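Ribonucleoside-diphosphate reductase subunit beta (Bacillus halodurans C-125, PDB 2RCC) probably forms the iron-binding small subunit of a class I ribonucleotide reductase, which makes deoxyribonucleotides from ribonucleotides for DNA synthesis. Local coordinates at residues Y42-N47 against E220-Y225; P68-T73 against Q204-T209; A257-K262 against K300-I305. All coordinates share one frame; numbering follows the deposited sequence.

How the contacts relate
All three contacts are partly buried and join separate parts of a largely helical, strand-free subunit, but at different depths. Contact 1 lies closest to the middle of the chain, about 13 Å from its centre, and contact 2 is the most remote, at about 25 Å. Contacts 1 and 2 share helix 207-237: contact 2 lies at the turn just before its start and contact 1 further along, their centres about 32 Å apart. Contact 3 belongs to the next helix, 244-268, and a loop near the end of the modelled chain. The chemistry differs too: apolar between two helices in contact 1, leucine packing plus a lysine-threonine bond in contact 2, and a water-bridged tyrosine in contact 3.

Contact 1: Y42-N47 against E220-Y225; sequences YPLYKN and EQLHVY
Leu44 and Leu222 face each other where two helical segments run almost antiparallel, at 168°, with axes 11.2 Å apart at closest approach. That spacing is wide for a helix pair, so branched and aromatic side chains must span it. Leu44 does most of this. Its CG lies anti to the backbone N (chi1 178°), which sends both methyls across: CD1 sits between Leu222 and Tyr225, 4.0 Å from Leu222 CD2, while Leu44 CD2 lies at the ring edge of Tyr225, 3.9 Å from CD2 of that ring and near its plane. Tyr225 thus offers its rim to the leucine and not a face. Further along, Leu222 CD1 rests against the backbone of Asn47, 4.2 Å from its C atom, a modest contact at the exposed margin.

Leucine suits the buried centre because its forked end can touch both partners. On other faces of helix 207-237, Glu220 and His223 probably bind iron, and His223 hydrogen-bonds to Glu186 and Gln118. Helix 41-50 also reaches the second subunit, where Tyr42 and Tyr45 bond to Gln124 of that chain. Between these segments the contact is apolar packing, so it depends on shape and burial and has little directionality.

Contact 2: P68-T73 against Q204-T209; sequences PTLTET and QKMVST
Leu70 and Lys205 mark the nearest approach of the two backbones, 8.1 Å between their CA atoms, where the short connection leading into helix 72-87 passes the turn between helices 191-202 and 207-237. The polar link lies on the more exposed side. Lys205 NZ donates to Thr69 OG1 at 2.9 Å, the two side chains crossing at a slant. The lysine chain bends at chi2 (-69°) and is then extended, carrying the ammonium to the hydroxyl while CE stays 3.5 Å from the same OG1. Thr69 OG1 is also hydrogen-bonded to Gln66 O, so the hydroxyl ties the preceding helical turn to the lysine. A short branched hydroxyl suits this place, since it can serve two partners from a backbone that is already turning. An alanine at Lys205 would remove the ammonium and is likely to leave Thr69 without its cross-segment mate, with the aliphatic cover beside Leu70 lost as well.

Inward of this bond the contact becomes apolar. The methyls of Leu70 lie against the selenomethionine Met206, with CD2 4.0 Å and CD1 4.2 Å from its CG; CD1 is also 4.2 Å from CD of Lys205, so the leucine tip meets both neighbouring residues. Leu70 and Met206 are both buried, and the bends of Met206 at chi2 and chi3 let it pack against the forked leucine.

Gln204, with positive phi, closes helix 191-202 in a Schellman motif, and Met206 occupies the N-cap position of helix 207-237. Thr71 caps helix 72-87 with its side chain. Leu200 touches both Leu70 and Met206, so the contact lies where the end of helix 191-202 and the starts of helices 207-237 and 72-87 meet, with Gln66 of helix 61-66 beside them.

Contact 3: A257-K262 against K300-I305; sequences AADLEK and KPYPEI
Tyr302 meets Ala258 and, through water 1, Asp259. At the start of its segment Lys300 and Pro301 lie against helix 278-295 at Asn290; Pro301 also packs on Lys251 and Met255 of helix 244-268. The rigid proline lies against one face of the tyrosine ring, with its CB 4.0 Å above the plane toward the rim.

Tyr302 then crosses to the helix. Its CG is anti to the carbonyl carbon (chi1 -51°), directing the ring end at Ala258, whose CB lies 3.7 Å from Tyr302 OH and 4.2 Å from CE2. A small methyl suits this position because the hydroxyl end of a long ring has to come in beside the helix. The hydroxyl lies 2.5 Å from water 1, and that water, at the ring edge and in its plane, donates to Asp259 OD1 at 3.1 Å. A carboxylate one residue along can therefore share the water with the phenol, the carboxylate plane turned 49° from the ring. Lys262 NZ is 5.1 Å from the ring centroid, a long and at most weak cation-pi approach; it also bonds to Ser286.

After Tyr302 the chain turns through Pro303 and Glu304, and Ile305 N bonds back to Tyr302 O at 2.8 Å. Proline suits the second position of such a turn, where its ring fixes phi. This type I beta turn, Tyr302 to Ile305, begins at the tyrosine whose ring packs on helix 244-268, away from the predicted iron site.

Contact 1: Y42-N47 against E220-Y225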
loop_
_atom_site.group_PDB
_atom_site.type_symbol
_atom_site.label_atom_id
_atom_site.label_comp_id
_atom_site.label_asym_id
_atom_site.label_seq_id
_atom_site.Cartn_x
_atom_site.Cartn_y
_atom_site.Cartn_z
ATOM N N TYR A 42 0.352 -8.329 -13.031
ATOM C CA TYR A 42 1.082 -9.253 -12.130
ATOM C C TYR A 42 2.575 -9.139 -12.333
ATOM O O TYR A 42 3.302 -9.114 -11.340
ATOM C CB TYR A 42 0.585 -10.711 -12.220
ATOM C CG TYR A 42 0.912 -11.679 -11.076
ATOM C CD1 TYR A 42 1.316 -11.252 -9.784
ATOM C CD2 TYR A 42 0.660 -13.033 -11.235
ATOM C CE1 TYR A 42 1.557 -12.195 -8.731
ATOM C CE2 TYR A 42 0.864 -13.959 -10.183
ATOM C CZ TYR A 42 1.325 -13.553 -8.947
ATOM O OH TYR A 42 1.489 -14.520 -7.943
ATOM N N PRO A 43 3.042 -9.124 -13.600
ATOM C CA PRO A 43 4.448 -8.821 -13.826
ATOM C C PRO A 43 4.920 -7.498 -13.212
ATOM O O PRO A 43 6.027 -7.440 -12.692
ATOM C CB PRO A 43 4.547 -8.775 -15.343
ATOM C CG PRO A 43 3.479 -9.606 -15.821
ATOM C CD PRO A 43 2.383 -9.503 -14.870
ATOM N N LEU A 44 4.108 -6.443 -13.268
ATOM C CA LEU A 44 4.466 -5.176 -12.621
ATOM C C LEU A 44 4.582 -5.324 -11.092
ATOM O O LEU A 44 5.555 -4.888 -10.481
ATOM C CB LEU A 44 3.454 -4.085 -13.001
ATOM C CG LEU A 44 3.646 -2.706 -12.380
ATOM C CD1 LEU A 44 5.070 -2.143 -12.597
ATOM C CD2 LEU A 44 2.592 -1.816 -12.969
ATOM N N TYR A 45 3.600 -5.958 -10.464
ATOM C CA TYR A 45 3.686 -6.244 -9.052
ATOM C C TYR A 45 4.984 -6.960 -8.684
ATOM O O TYR A 45 5.699 -6.545 -7.758
ATOM C CB TYR A 45 2.473 -7.076 -8.572
ATOM C CG TYR A 45 2.652 -7.674 -7.203
ATOM C CD1 TYR A 45 2.415 -6.942 -6.033
ATOM C CD2 TYR A 45 3.114 -8.960 -7.058
ATOM C CE1 TYR A 45 2.604 -7.508 -4.795
ATOM C CE2 TYR A 45 3.331 -9.487 -5.848
ATOM C CZ TYR A 45 3.063 -8.782 -4.713
ATOM O OH TYR A 45 3.297 -9.427 -3.511
ATOM N N LYS A 46 5.303 -7.996 -9.436
ATOM C CA LYS A 46 6.512 -8.818 -9.211
ATOM C C LYS A 46 7.805 -7.989 -9.334
ATOM O O LYS A 46 8.728 -8.182 -8.545
ATOM C CB LYS A 46 6.554 -10.000 -10.177
ATOM C CG LYS A 46 5.511 -11.062 -9.918
ATOM C CD LYS A 46 5.463 -12.107 -11.035
ATOM C CE LYS A 46 4.415 -13.181 -10.726
ATOM N NZ LYS A 46 4.297 -14.229 -11.797
ATOM N N ASN A 47 7.837 -7.063 -10.292
ATOM C CA ASN A 47 9.007 -6.210 -10.476
ATOM C C ASN A 47 9.119 -5.222 -9.317
ATOM O O ASN A 47 10.213 -4.996 -8.816
ATOM C CB ASN A 47 8.995 -5.497 -11.843
ATOM C CG ASN A 47 9.242 -6.447 -13.019
ATOM O OD1 ASN A 47 10.010 -7.404 -12.936
ATOM N ND2 ASN A 47 8.617 -6.140 -14.149
ATOM N N GLU A 220 9.942 5.367 -9.257
ATOM C CA GLU A 220 9.106 6.297 -10.019
ATOM C C GLU A 220 8.895 5.846 -11.448
ATOM O O GLU A 220 7.824 5.999 -11.945
ATOM C CB GLU A 220 9.665 7.688 -10.017
ATOM C CG GLU A 220 9.612 8.381 -8.673
ATOM C CD GLU A 220 10.044 9.835 -8.814
ATOM O OE1 GLU A 220 11.113 10.079 -9.423
ATOM O OE2 GLU A 220 9.311 10.710 -8.298
ATOM N N GLN A 221 9.875 5.198 -12.070
ATOM C CA GLN A 221 9.702 4.757 -13.451
ATOM C C GLN A 221 8.613 3.710 -13.577
ATOM O O GLN A 221 7.876 3.724 -14.565
ATOM C CB GLN A 221 11.013 4.259 -14.094
ATOM C CG GLN A 221 12.217 5.210 -14.028
ATOM C CD GLN A 221 11.863 6.666 -14.275
ATOM O OE1 GLN A 221 11.381 7.006 -15.350
ATOM N NE2 GLN A 221 12.143 7.542 -13.295
ATOM N N LEU A 222 8.502 2.811 -12.599
ATOM C CA LEU A 222 7.438 1.816 -12.622
ATOM C C LEU A 222 6.066 2.469 -12.343
ATOM O O LEU A 222 5.048 2.044 -12.885
ATOM C CB LEU A 222 7.753 0.658 -11.684
ATOM C CG LEU A 222 8.955 -0.220 -12.054
ATOM C CD1 LEU A 222 9.192 -1.323 -10.983
ATOM C CD2 LEU A 222 8.746 -0.866 -13.398
ATOM N N HIS A 223 6.057 3.509 -11.521
ATOM C CA HIS A 223 4.827 4.252 -11.232
ATOM C C HIS A 223 4.362 4.913 -12.525
ATOM O O HIS A 223 3.169 4.803 -12.874
ATOM C CB HIS A 223 5.033 5.306 -10.146
ATOM C CG HIS A 223 5.459 4.775 -8.800
ATOM N ND1 HIS A 223 5.568 5.581 -7.692
ATOM C CD2 HIS A 223 5.791 3.532 -8.382
ATOM C CE1 HIS A 223 5.987 4.876 -6.656
ATOM N NE2 HIS A 223 6.131 3.623 -7.049
ATOM N N VAL A 224 5.281 5.565 -13.259
ATOM C CA VAL A 224 4.939 6.181 -14.561
ATOM C C VAL A 224 4.429 5.130 -15.553
ATOM O O VAL A 224 3.499 5.380 -16.273
ATOM C CB VAL A 224 6.146 6.933 -15.204
ATOM C CG1 VAL A 224 5.800 7.406 -16.607
ATOM C CG2 VAL A 224 6.573 8.115 -14.326
ATOM N N TYR A 225 5.053 3.948 -15.583
ATOM C CA TYR A 225 4.604 2.855 -16.426
ATOM C C TYR A 225 3.134 2.500 -16.077
ATOM O O TYR A 225 2.309 2.381 -16.982
ATOM C CB TYR A 225 5.548 1.652 -16.281
ATOM C CG TYR A 225 5.116 0.382 -16.947
ATOM C CD1 TYR A 225 5.355 0.145 -18.303
ATOM C CD2 TYR A 225 4.487 -0.616 -16.213
ATOM C CE1 TYR A 225 4.949 -1.033 -18.898
ATOM C CE2 TYR A 225 4.076 -1.764 -16.802
ATOM C CZ TYR A 225 4.310 -1.975 -18.128
ATOM O OH TYR A 225 3.898 -3.175 -18.635
#

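Contact 2: P68-T73 against Q204-T209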
loop_
_atom_site.group_PDB
_atom_site.type_symbol
_atom_site.label_atom_id
_atom_site.label_comp_id
_atom_site.label_asym_id
_atom_site.label_seq_id
_atom_site.Cartn_x
_atom_site.Cartn_y
_atom_site.Cartn_z
ATOM N N PRO A 68 31.033 18.627 4.186
ATOM C CA PRO A 68 31.789 19.882 4.362
ATOM C C PRO A 68 32.814 20.196 3.291
ATOM O O PRO A 68 33.216 21.352 3.198
ATOM C CB PRO A 68 32.571 19.644 5.658
ATOM C CG PRO A 68 31.862 18.632 6.351
ATOM C CD PRO A 68 31.251 17.731 5.335
ATOM N N THR A 69 33.271 19.188 2.533
ATOM C CA THR A 69 34.257 19.379 1.465
ATOM C C THR A 69 33.645 20.003 0.201
ATOM O O THR A 69 34.389 20.416 -0.663
ATOM C CB THR A 69 34.989 18.052 1.084
ATOM O OG1 THR A 69 34.133 17.226 0.291
ATOM C CG2 THR A 69 35.436 17.277 2.347
ATOM N N LEU A 70 32.306 20.019 0.086
ATOM C CA LEU A 70 31.623 20.614 -1.063
ATOM C C LEU A 70 31.695 22.130 -0.971
ATOM O O LEU A 70 31.890 22.677 0.120
ATOM C CB LEU A 70 30.150 20.180 -1.125
ATOM C CG LEU A 70 29.723 18.800 -1.638
ATOM C CD1 LEU A 70 30.447 17.630 -0.986
ATOM C CD2 LEU A 70 28.219 18.690 -1.424
ATOM N N THR A 71 31.522 22.811 -2.109
ATOM C CA THR A 71 31.537 24.281 -2.125
ATOM C C THR A 71 30.342 24.811 -1.305
ATOM O O THR A 71 29.391 24.065 -1.036
ATOM C CB THR A 71 31.470 24.883 -3.549
ATOM O OG1 THR A 71 30.143 24.766 -4.083
ATOM C CG2 THR A 71 32.479 24.226 -4.499
ATOM N N GLU A 72 30.393 26.073 -0.864
ATOM C CA GLU A 72 29.256 26.641 -0.125
ATOM C C GLU A 72 27.973 26.587 -0.937
ATOM O O GLU A 72 26.918 26.271 -0.388
ATOM C CB GLU A 72 29.474 28.093 0.299
ATOM C CG GLU A 72 30.450 28.308 1.420
ATOM C CD GLU A 72 30.379 29.742 1.969
ATOM O OE1 GLU A 72 29.272 30.192 2.378
ATOM O OE2 GLU A 72 31.432 30.408 1.998
ATOM N N THR A 73 28.066 26.885 -2.235
ATOM C CA THR A 73 26.894 26.862 -3.086
ATOM C C THR A 73 26.352 25.431 -3.235
ATOM O O THR A 73 25.147 25.239 -3.236
ATOM C CB THR A 73 27.182 27.537 -4.432
ATOM O OG1 THR A 73 27.789 28.818 -4.192
ATOM C CG2 THR A 73 25.909 27.717 -5.202
ATOM N N GLN A 204 32.260 11.428 -7.732
ATOM C CA GLN A 204 32.574 10.736 -6.484
ATOM C C GLN A 204 32.213 11.454 -5.170
ATOM O O GLN A 204 32.797 11.154 -4.146
ATOM C CB GLN A 204 34.057 10.351 -6.487
ATOM C CG GLN A 204 34.551 9.650 -7.765
ATOM C CD GLN A 204 34.365 8.155 -7.722
ATOM O OE1 GLN A 204 35.153 7.455 -7.084
ATOM N NE2 GLN A 204 33.354 7.647 -8.434
ATOM N N LYS A 205 31.251 12.375 -5.195
ATOM C CA LYS A 205 30.802 13.075 -3.993
ATOM C C LYS A 205 29.350 12.691 -3.665
ATOM O O LYS A 205 28.526 12.577 -4.556
ATOM C CB LYS A 205 30.901 14.594 -4.184
ATOM C CG LYS A 205 32.351 15.175 -4.327
ATOM C CD LYS A 205 33.160 15.095 -2.998
ATOM C CE LYS A 205 34.430 16.011 -2.936
ATOM N NZ LYS A 205 35.405 15.647 -1.805
HETATM N N MSE A 206 29.048 12.448 -2.396
HETATM C CA MSE A 206 27.669 12.197 -1.962
HETATM C C MSE A 206 27.008 11.041 -2.713
HETATM O O MSE A 206 25.854 11.118 -3.144
HETATM C CB MSE A 206 26.816 13.482 -2.061
HETATM C CG MSE A 206 27.461 14.730 -1.400
HETATM SE SE MSE A 206 28.117 14.415 0.421
HETATM C CE MSE A 206 26.351 14.413 1.223
ATOM N N VAL A 207 27.763 9.956 -2.816
ATOM C CA VAL A 207 27.372 8.791 -3.592
ATOM C C VAL A 207 26.241 7.972 -2.929
ATOM O O VAL A 207 25.359 7.446 -3.629
ATOM C CB VAL A 207 28.607 7.896 -3.873
ATOM C CG1 VAL A 207 28.188 6.605 -4.586
ATOM C CG2 VAL A 207 29.655 8.664 -4.707
ATOM N N SER A 208 26.264 7.844 -1.603
ATOM C CA SER A 208 25.172 7.151 -0.891
ATOM C C SER A 208 23.831 7.863 -1.059
ATOM O O SER A 208 22.802 7.223 -1.262
ATOM C CB SER A 208 25.506 6.961 0.573
ATOM O OG SER A 208 26.560 6.043 0.681
ATOM N N THR A 209 23.846 9.193 -1.003
ATOM C CA THR A 209 22.643 9.993 -1.260
ATOM C C THR A 209 22.127 9.757 -2.678
ATOM O O THR A 209 20.962 9.505 -2.879
ATOM C CB THR A 209 22.928 11.491 -1.077
ATOM O OG1 THR A 209 23.344 11.752 0.268
ATOM C CG2 THR A 209 21.681 12.330 -1.464
#

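Contact 3: A257-K262 against K300-I305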
loop_
_atom_site.group_PDB
_atom_site.type_symbol
_atom_site.label_atom_id
_atom_site.label_comp_id
_atom_site.label_asym_id
_atom_site.label_seq_id
_atom_site.Cartn_x
_atom_site.Cartn_y
_atom_site.Cartn_z
ATOM N N ALA A 257 4.189 22.259 -17.140
ATOM C CA ALA A 257 4.959 21.536 -16.171
ATOM C C ALA A 257 6.493 21.641 -16.433
ATOM O O ALA A 257 7.252 21.840 -15.501
ATOM C CB ALA A 257 4.498 20.090 -16.143
ATOM N N ALA A 258 6.914 21.488 -17.680
ATOM C CA ALA A 258 8.318 21.675 -18.096
ATOM C C ALA A 258 8.807 23.098 -17.761
ATOM O O ALA A 258 9.898 23.268 -17.249
ATOM C CB ALA A 258 8.470 21.415 -19.580
ATOM N N ASP A 259 7.998 24.109 -18.065
ATOM C CA ASP A 259 8.311 25.494 -17.725
ATOM C C ASP A 259 8.456 25.709 -16.216
ATOM O O ASP A 259 9.378 26.396 -15.783
ATOM C CB ASP A 259 7.236 26.461 -18.257
ATOM C CG ASP A 259 7.239 26.604 -19.768
ATOM O OD1 ASP A 259 8.215 26.196 -20.415
ATOM O OD2 ASP A 259 6.232 27.130 -20.320
ATOM N N LEU A 260 7.555 25.122 -15.419
ATOM C CA LEU A 260 7.626 25.229 -13.957
ATOM C C LEU A 260 8.882 24.564 -13.423
ATOM O O LEU A 260 9.508 25.096 -12.527
ATOM C CB LEU A 260 6.385 24.635 -13.264
ATOM C CG LEU A 260 5.125 25.509 -13.333
ATOM C CD1 LEU A 260 3.862 24.722 -12.955
ATOM C CD2 LEU A 260 5.281 26.737 -12.451
ATOM N N GLU A 261 9.248 23.417 -13.979
ATOM C CA GLU A 261 10.486 22.729 -13.564
ATOM C C GLU A 261 11.701 23.600 -13.858
ATOM O O GLU A 261 12.551 23.754 -12.998
ATOM C CB GLU A 261 10.581 21.357 -14.240
ATOM C CG GLU A 261 11.798 20.506 -13.848
ATOM C CD GLU A 261 11.870 20.123 -12.383
ATOM O OE1 GLU A 261 10.882 20.209 -11.639
ATOM O OE2 GLU A 261 12.950 19.710 -11.953
ATOM N N LYS A 262 11.751 24.194 -15.051
ATOM C CA LYS A 262 12.842 25.086 -15.451
ATOM C C LYS A 262 12.916 26.268 -14.509
ATOM O O LYS A 262 13.995 26.666 -14.139
ATOM C CB LYS A 262 12.655 25.584 -16.892
ATOM C CG LYS A 262 12.793 24.479 -17.911
ATOM C CD LYS A 262 12.352 24.877 -19.290
ATOM C CE LYS A 262 12.284 23.607 -20.171
ATOM N NZ LYS A 262 12.060 23.849 -21.591
ATOM N N LYS A 300 5.014 14.776 -29.313
ATOM C CA LYS A 300 6.046 15.477 -28.545
ATOM C C LYS A 300 5.793 16.981 -28.502
ATOM O O LYS A 300 5.672 17.576 -29.558
ATOM C CB LYS A 300 7.421 15.255 -29.182
ATOM C CG LYS A 300 7.919 13.849 -29.105
ATOM C CD LYS A 300 9.301 13.742 -29.682
ATOM C CE LYS A 300 9.866 12.335 -29.515
ATOM N NZ LYS A 300 11.182 12.153 -30.179
ATOM N N PRO A 301 5.702 17.605 -27.301
ATOM C CA PRO A 301 5.555 19.077 -27.309
ATOM C C PRO A 301 6.753 19.845 -27.900
ATOM O O PRO A 301 6.565 20.947 -28.422
ATOM C CB PRO A 301 5.371 19.430 -25.825
ATOM C CG PRO A 301 5.751 18.212 -25.041
ATOM C CD PRO A 301 5.672 17.038 -25.937
ATOM N N TYR A 302 7.957 19.261 -27.851
ATOM C CA TYR A 302 9.190 19.889 -28.329
ATOM C C TYR A 302 9.850 18.989 -29.372
ATOM O O TYR A 302 10.965 18.504 -29.160
ATOM C CB TYR A 302 10.154 20.157 -27.153
ATOM C CG TYR A 302 9.511 20.902 -26.009
ATOM C CD1 TYR A 302 9.170 22.241 -26.139
ATOM C CD2 TYR A 302 9.227 20.259 -24.796
ATOM C CE1 TYR A 302 8.560 22.928 -25.095
ATOM C CE2 TYR A 302 8.617 20.943 -23.735
ATOM C CZ TYR A 302 8.296 22.280 -23.898
ATOM O OH TYR A 302 7.703 22.974 -22.883
ATOM N N PRO A 303 9.215 18.851 -30.562
ATOM C CA PRO A 303 9.761 17.954 -31.594
ATOM C C PRO A 303 11.192 18.259 -31.990
ATOM O O PRO A 303 11.899 17.339 -32.355
ATOM C CB PRO A 303 8.804 18.122 -32.780
ATOM C CG PRO A 303 8.114 19.403 -32.541
ATOM C CD PRO A 303 8.023 19.563 -31.048
ATOM N N GLU A 304 11.621 19.520 -31.898
ATOM C CA GLU A 304 13.011 19.875 -32.171
ATOM C C GLU A 304 14.004 19.201 -31.222
ATOM O O GLU A 304 15.124 18.937 -31.624
ATOM C CB GLU A 304 13.231 21.402 -32.185
ATOM C CG GLU A 304 13.275 22.164 -30.822
ATOM C CD GLU A 304 11.918 22.366 -30.150
ATOM O OE1 GLU A 304 10.925 21.730 -30.540
ATOM O OE2 GLU A 304 11.853 23.190 -29.215
ATOM N N ILE A 305 13.604 18.916 -29.978
ATOM C CA ILE A 305 14.507 18.269 -29.013
ATOM C C ILE A 305 14.422 16.750 -29.200
ATOM O O ILE A 305 13.510 16.100 -28.672
ATOM C CB ILE A 305 14.211 18.664 -27.518
ATOM C CG1 ILE A 305 14.100 20.187 -27.346
ATOM C CG2 ILE A 305 15.288 18.074 -26.583
ATOM C CD1 ILE A 305 15.301 20.968 -27.812
HETATM O O HOH W 1 7.043 25.400 -23.149
#